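Local coordinates for glycosyl hydrolase, family 31/fibronectin type III domain protein (Clostridium perfringens, PDB 4UAP) that binds galacto-configured sugars such as N-acetylgalactosamine through a family 32 carbohydrate-binding module of a multidomain glycoside hydrolase, at residues Asn83-Asn97 and Glu122-Lys135. Residues are numbered along the deposited sequence; the frame is centred on the assembly and turned at random.
Sequences NIAAMKKVKAVGYLN and EFDKIVITALDSHK
His-134 plugs the hollow beneath the turn Asn-83 to Ala-86: its backbone N and ring ND1 both donate to Ala-86 O, the first nearly in line with the carbonyl (2.9 Å), the second from above its plane (3.2 Å). Lys-88 roofs the ring, its CB over the centre of one face, 3.8 Å from the centroid, and the Lys-88 and His-134 side chains cross at about a right angle. From there strands 87-96 and 125-133 run antiparallel, interrupted near this end by classic bulges in which Lys-88 and Lys-89 face Asp-132, and Leu-131 and Asp-132 face Lys-89. Met-87 bends at chi3 (58°) and rests SD on the Ala-130 methyl; on the inner face Val-90 CG2, anti to its own N, presses tightly on Ile-128 CG2 at 3.5 Å. Strand 125-133 is the middle strand of one five-stranded antiparallel sheet of the β-sandwich, and 87-96 lies between it and 99-106; Met-87, Ile-126 and Ile-128 reach strand 64-74 of the facing sheet. At the bulge, Leu-131 points across to the partner strand and lays CD1 against CG and CE of Lys-89; on the outer face Lys-91 runs alongside Thr-129, its CG 3.8 Å from Thr-129 CB. Farther along, Lys-125 lies beside Tyr-95, its CD 3.7 Å from Tyr-95 CD1, while Val-127 CG2 meets the edge of the phenol ring. On the inner face Gly-94 leaves a flat spot filled by Phe-123, whose CD1 approaches Gly-94 CA to 3.6 Å. A further bulge sets Asp-124 and Lys-125 opposite Tyr-95, and Asp-124 OD2 takes the Asn-97 N-H almost straight (175°) on its syn side. At the opposite end, Asn-83, its ND2 bonded to Asn-77, accepts from Ala-85 N through OD1, an Asx turn; Ala-85 touches the bound N-acetylgalactosamine.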
loop_
_atom_site.group_PDB
_atom_site.type_symbol
_atom_site.label_atom_id
_atom_site.label_comp_id
_atom_site.label_asym_id
_atom_site.label_seq_id
_atom_site.Cartn_x
_atom_site.Cartn_y
_atom_site.Cartn_z
ATOM N N ASN A 83 -12.575 -4.988 -5.894
ATOM C CA ASN A 83 -12.205 -5.384 -7.249
ATOM C C ASN A 83 -11.244 -6.563 -7.245
ATOM O O ASN A 83 -10.487 -6.762 -6.298
ATOM C CB ASN A 83 -11.593 -4.200 -8.013
ATOM C CG ASN A 83 -11.243 -4.549 -9.452
ATOM O OD1 ASN A 83 -10.074 -4.748 -9.786
ATOM N ND2 ASN A 83 -12.264 -4.637 -10.310
ATOM N N ILE A 84 -11.282 -7.350 -8.310
ATOM C CA ILE A 84 -10.436 -8.531 -8.423
ATOM C C ILE A 84 -8.918 -8.209 -8.377
ATOM O O ILE A 84 -8.104 -9.050 -7.980
ATOM C CB ILE A 84 -10.785 -9.292 -9.724
ATOM C CG1 ILE A 84 -10.209 -10.709 -9.712
ATOM C CG2 ILE A 84 -10.351 -8.503 -10.943
ATOM C CD1 ILE A 84 -10.597 -11.528 -10.948
ATOM N N ALA A 85 -8.535 -6.989 -8.755
ATOM C CA ALA A 85 -7.116 -6.619 -8.745
ATOM C C ALA A 85 -6.658 -6.080 -7.383
ATOM O O ALA A 85 -5.469 -5.851 -7.175
ATOM C CB ALA A 85 -6.833 -5.588 -9.843
ATOM N N ALA A 86 -7.597 -5.881 -6.459
ATOM C CA ALA A 86 -7.267 -5.332 -5.146
ATOM C C ALA A 86 -6.445 -6.280 -4.260
ATOM O O ALA A 86 -6.406 -7.500 -4.463
ATOM C CB ALA A 86 -8.549 -4.927 -4.414
ATOM N N MET A 87 -5.788 -5.688 -3.271
ATOM C CA MET A 87 -5.046 -6.423 -2.252
ATOM C C MET A 87 -5.977 -7.370 -1.470
ATOM O O MET A 87 -7.127 -7.027 -1.174
ATOM C CB MET A 87 -4.356 -5.431 -1.303
ATOM C CG MET A 87 -3.131 -5.985 -0.549
ATOM S SD MET A 87 -2.230 -4.647 0.295
ATOM C CE MET A 87 -3.515 -3.981 1.338
ATOM N N LYS A 88 -5.475 -8.559 -1.153
ATOM C CA LYS A 88 -6.225 -9.546 -0.381
ATOM C C LYS A 88 -5.547 -9.825 0.955
ATOM O O LYS A 88 -6.206 -10.169 1.934
ATOM C CB LYS A 88 -6.362 -10.853 -1.162
ATOM C CG LYS A 88 -7.232 -11.895 -0.454
ATOM C CD LYS A 88 -7.332 -13.200 -1.245
ATOM C CE LYS A 88 -8.367 -14.130 -0.621
ATOM N NZ LYS A 88 -8.421 -15.460 -1.301
ATOM N N LYS A 89 -4.219 -9.689 0.980
ATOM C CA LYS A 89 -3.420 -10.012 2.159
ATOM C C LYS A 89 -2.194 -9.111 2.255
ATOM O O LYS A 89 -1.510 -8.860 1.267
ATOM C CB LYS A 89 -2.990 -11.479 2.125
ATOM C CG LYS A 89 -2.258 -11.966 3.365
ATOM C CD LYS A 89 -2.072 -13.478 3.246
ATOM C CE LYS A 89 -1.073 -14.030 4.235
ATOM N NZ LYS A 89 -0.942 -15.514 4.048
ATOM N N VAL A 90 -1.912 -8.641 3.459
ATOM C CA VAL A 90 -0.880 -7.641 3.654
ATOM C C VAL A 90 -0.204 -7.881 4.980
ATOM O O VAL A 90 -0.807 -8.424 5.908
ATOM C CB VAL A 90 -1.474 -6.207 3.611
ATOM C CG1 VAL A 90 -2.415 -5.968 4.797
ATOM C CG2 VAL A 90 -0.374 -5.135 3.535
ATOM N N LYS A 91 1.058 -7.492 5.069
ATOM C CA LYS A 91 1.721 -7.451 6.358
ATOM C C LYS A 91 2.439 -6.123 6.482
ATOM O O LYS A 91 2.634 -5.411 5.491
ATOM C CB LYS A 91 2.705 -8.619 6.521
ATOM C CG LYS A 91 3.866 -8.609 5.535
ATOM C CD LYS A 91 4.931 -9.642 5.919
ATOM C CE LYS A 91 6.135 -9.529 4.992
ATOM N NZ LYS A 91 7.157 -10.585 5.231
ATOM N N ALA A 92 2.846 -5.784 7.696
ATOM C CA ALA A 92 3.586 -4.551 7.884
ATOM C C ALA A 92 4.547 -4.666 9.059
ATOM O O ALA A 92 4.328 -5.443 9.994
ATOM C CB ALA A 92 2.633 -3.383 8.083
ATOM N N VAL A 93 5.612 -3.882 8.982
ATOM C CA VAL A 93 6.654 -3.834 9.998
ATOM C C VAL A 93 7.020 -2.377 10.212
ATOM O O VAL A 93 7.082 -1.607 9.248
ATOM C CB VAL A 93 7.904 -4.626 9.575
ATOM C CG1 VAL A 93 8.991 -4.515 10.634
ATOM C CG2 VAL A 93 7.548 -6.087 9.320
ATOM N N GLY A 94 7.239 -1.990 11.466
ATOM C CA GLY A 94 7.636 -0.631 11.767
ATOM C C GLY A 94 9.035 -0.639 12.354
ATOM O O GLY A 94 9.463 -1.641 12.932
ATOM N N TYR A 95 9.745 0.473 12.196
ATOM C CA TYR A 95 11.093 0.612 12.742
ATOM C C TYR A 95 11.229 1.910 13.524
ATOM O O TYR A 95 10.650 2.939 13.174
ATOM C CB TYR A 95 12.151 0.571 11.632
ATOM C CG TYR A 95 12.184 -0.730 10.862
ATOM C CD1 TYR A 95 11.354 -0.935 9.769
ATOM C CD2 TYR A 95 13.037 -1.755 11.236
ATOM C CE1 TYR A 95 11.379 -2.131 9.067
ATOM C CE2 TYR A 95 13.072 -2.944 10.547
ATOM C CZ TYR A 95 12.248 -3.128 9.459
ATOM O OH TYR A 95 12.286 -4.320 8.774
ATOM N N LEU A 96 12.009 1.849 14.593
ATOM C CA LEU A 96 12.369 3.031 15.347
ATOM C C LEU A 96 13.811 2.839 15.833
ATOM O O LEU A 96 14.106 1.897 16.576
ATOM C CB LEU A 96 11.402 3.262 16.512
ATOM C CG LEU A 96 11.635 4.549 17.317
ATOM C CD1 LEU A 96 11.484 5.793 16.447
ATOM C CD2 LEU A 96 10.694 4.613 18.506
ATOM N N ASN A 97 14.704 3.704 15.362
ATOM C CA ASN A 97 16.126 3.623 15.694
ATOM C C ASN A 97 16.717 2.239 15.462
ATOM O O ASN A 97 17.475 1.740 16.289
ATOM C CB ASN A 97 16.344 4.034 17.147
ATOM C CG ASN A 97 15.688 5.359 17.474
ATOM O OD1 ASN A 97 15.009 5.497 18.494
ATOM N ND2 ASN A 97 15.869 6.340 16.596
ATOM N N GLU A 122 5.500 4.876 18.001
ATOM C CA GLU A 122 6.384 5.825 17.324
ATOM C C GLU A 122 7.283 5.109 16.325
ATOM O O GLU A 122 7.862 4.075 16.635
ATOM C CB GLU A 122 7.231 6.590 18.358
ATOM C CG GLU A 122 8.149 7.633 17.767
ATOM C CD GLU A 122 8.884 8.451 18.831
ATOM O OE1 GLU A 122 9.116 7.940 19.949
ATOM O OE2 GLU A 122 9.227 9.616 18.541
ATOM N N PHE A 123 7.394 5.654 15.119
ATOM C CA PHE A 123 8.185 5.010 14.070
ATOM C C PHE A 123 8.885 6.043 13.223
ATOM O O PHE A 123 8.343 7.123 13.013
ATOM C CB PHE A 123 7.305 4.168 13.144
ATOM C CG PHE A 123 6.509 3.124 13.839
ATOM C CD1 PHE A 123 7.108 1.953 14.260
ATOM C CD2 PHE A 123 5.154 3.311 14.066
ATOM C CE1 PHE A 123 6.363 0.976 14.906
ATOM C CE2 PHE A 123 4.409 2.342 14.701
ATOM C CZ PHE A 123 5.009 1.174 15.120
ATOM N N ASP A 124 10.057 5.707 12.695
ATOM C CA ASP A 124 10.629 6.542 11.642
ATOM C C ASP A 124 10.485 5.898 10.260
ATOM O O ASP A 124 10.713 6.551 9.243
ATOM C CB ASP A 124 12.090 6.852 11.920
ATOM C CG ASP A 124 12.846 5.664 12.442
ATOM O OD1 ASP A 124 12.614 4.550 11.934
ATOM O OD2 ASP A 124 13.681 5.844 13.365
ATOM N N LYS A 125 10.106 4.621 10.235
ATOM C CA LYS A 125 9.924 3.886 8.979
ATOM C C LYS A 125 8.842 2.822 9.122
ATOM O O LYS A 125 8.751 2.156 10.151
ATOM C CB LYS A 125 11.238 3.229 8.549
ATOM C CG LYS A 125 11.119 2.363 7.328
ATOM C CD LYS A 125 12.335 1.465 7.171
ATOM C CE LYS A 125 13.478 2.186 6.521
ATOM N NZ LYS A 125 14.632 1.245 6.356
ATOM N N ILE A 126 8.019 2.668 8.088
ATOM C CA ILE A 126 7.029 1.603 8.069
ATOM C C ILE A 126 7.122 0.910 6.726
ATOM O O ILE A 126 7.159 1.558 5.675
ATOM C CB ILE A 126 5.607 2.143 8.326
ATOM C CG1 ILE A 126 5.471 2.529 9.806
ATOM C CG2 ILE A 126 4.555 1.104 7.951
ATOM C CD1 ILE A 126 4.128 3.085 10.179
ATOM N N VAL A 127 7.216 -0.409 6.758
ATOM C CA VAL A 127 7.317 -1.165 5.524
ATOM C C VAL A 127 6.076 -2.008 5.393
ATOM O O VAL A 127 5.779 -2.815 6.272
ATOM C CB VAL A 127 8.561 -2.058 5.484
ATOM C CG1 VAL A 127 8.615 -2.812 4.151
ATOM C CG2 VAL A 127 9.833 -1.218 5.700
ATOM N N ILE A 128 5.341 -1.783 4.311
ATOM C CA ILE A 128 4.081 -2.485 4.050
ATOM C C ILE A 128 4.264 -3.427 2.880
ATOM O O ILE A 128 4.684 -3.010 1.808
ATOM C CB ILE A 128 2.939 -1.506 3.733
ATOM C CG1 ILE A 128 2.757 -0.527 4.899
ATOM C CG2 ILE A 128 1.630 -2.280 3.419
ATOM C CD1 ILE A 128 1.813 0.608 4.619
ATOM N N THR A 129 3.958 -4.701 3.078
ATOM C CA THR A 129 4.152 -5.663 2.010
ATOM C C THR A 129 2.831 -6.284 1.589
ATOM O O THR A 129 2.173 -6.953 2.384
ATOM C CB THR A 129 5.130 -6.778 2.423
ATOM O OG1 THR A 129 6.334 -6.187 2.926
ATOM C CG2 THR A 129 5.477 -7.632 1.217
ATOM N N ALA A 130 2.445 -6.038 0.340
ATOM C CA ALA A 130 1.318 -6.730 -0.270
ATOM C C ALA A 130 1.723 -8.177 -0.579
ATOM O O ALA A 130 2.692 -8.416 -1.298
ATOM C CB ALA A 130 0.869 -6.002 -1.531
ATOM N N LEU A 131 0.985 -9.131 -0.019
ATOM C CA LEU A 131 1.343 -10.544 -0.115
ATOM C C LEU A 131 0.495 -11.269 -1.145
ATOM O O LEU A 131 0.956 -12.209 -1.785
ATOM C CB LEU A 131 1.186 -11.239 1.241
ATOM C CG LEU A 131 1.990 -10.637 2.385
ATOM C CD1 LEU A 131 1.586 -11.295 3.700
ATOM C CD2 LEU A 131 3.473 -10.820 2.104
ATOM N N ASP A 132 -0.754 -10.840 -1.288
ATOM C CA ASP A 132 -1.667 -11.467 -2.229
ATOM C C ASP A 132 -2.679 -10.450 -2.743
ATOM O O ASP A 132 -2.972 -9.453 -2.072
ATOM C CB ASP A 132 -2.389 -12.640 -1.564
ATOM C CG ASP A 132 -2.966 -13.617 -2.565
ATOM O OD1 ASP A 132 -2.514 -13.608 -3.733
ATOM O OD2 ASP A 132 -3.867 -14.402 -2.184
ATOM N N SER A 133 -3.191 -10.695 -3.944
ATOM C CA SER A 133 -4.319 -9.934 -4.472
ATOM C C SER A 133 -5.498 -10.887 -4.696
ATOM O O SER A 133 -5.377 -12.088 -4.475
ATOM C CB SER A 133 -3.952 -9.240 -5.779
ATOM O OG SER A 133 -3.923 -10.181 -6.840
ATOM N N HIS A 134 -6.632 -10.354 -5.132
ATOM C CA HIS A 134 -7.793 -11.191 -5.419
ATOM C C HIS A 134 -7.739 -11.855 -6.782
ATOM O O HIS A 134 -8.699 -12.507 -7.187
ATOM C CB HIS A 134 -9.076 -10.371 -5.304
ATOM C CG HIS A 134 -9.450 -10.066 -3.890
ATOM N ND1 HIS A 134 -9.022 -8.931 -3.238
ATOM C CD2 HIS A 134 -10.163 -10.777 -2.984
ATOM C CE1 HIS A 134 -9.475 -8.941 -1.996
ATOM N NE2 HIS A 134 -10.171 -10.050 -1.818
ATOM N N LYS A 135 -6.628 -11.700 -7.494
ATOM C CA LYS A 135 -6.545 -12.238 -8.853
ATOM C C LYS A 135 -5.408 -13.228 -8.968
ATOM O O LYS A 135 -5.639 -14.423 -9.114
ATOM C CB LYS A 135 -6.376 -11.110 -9.878
ATOM C CG LYS A 135 -6.547 -11.553 -11.327
ATOM C CD LYS A 135 -6.336 -10.377 -12.256
ATOM C CE LYS A 135 -6.426 -10.800 -13.721
ATOM N NZ LYS A 135 -6.264 -9.612 -14.619
#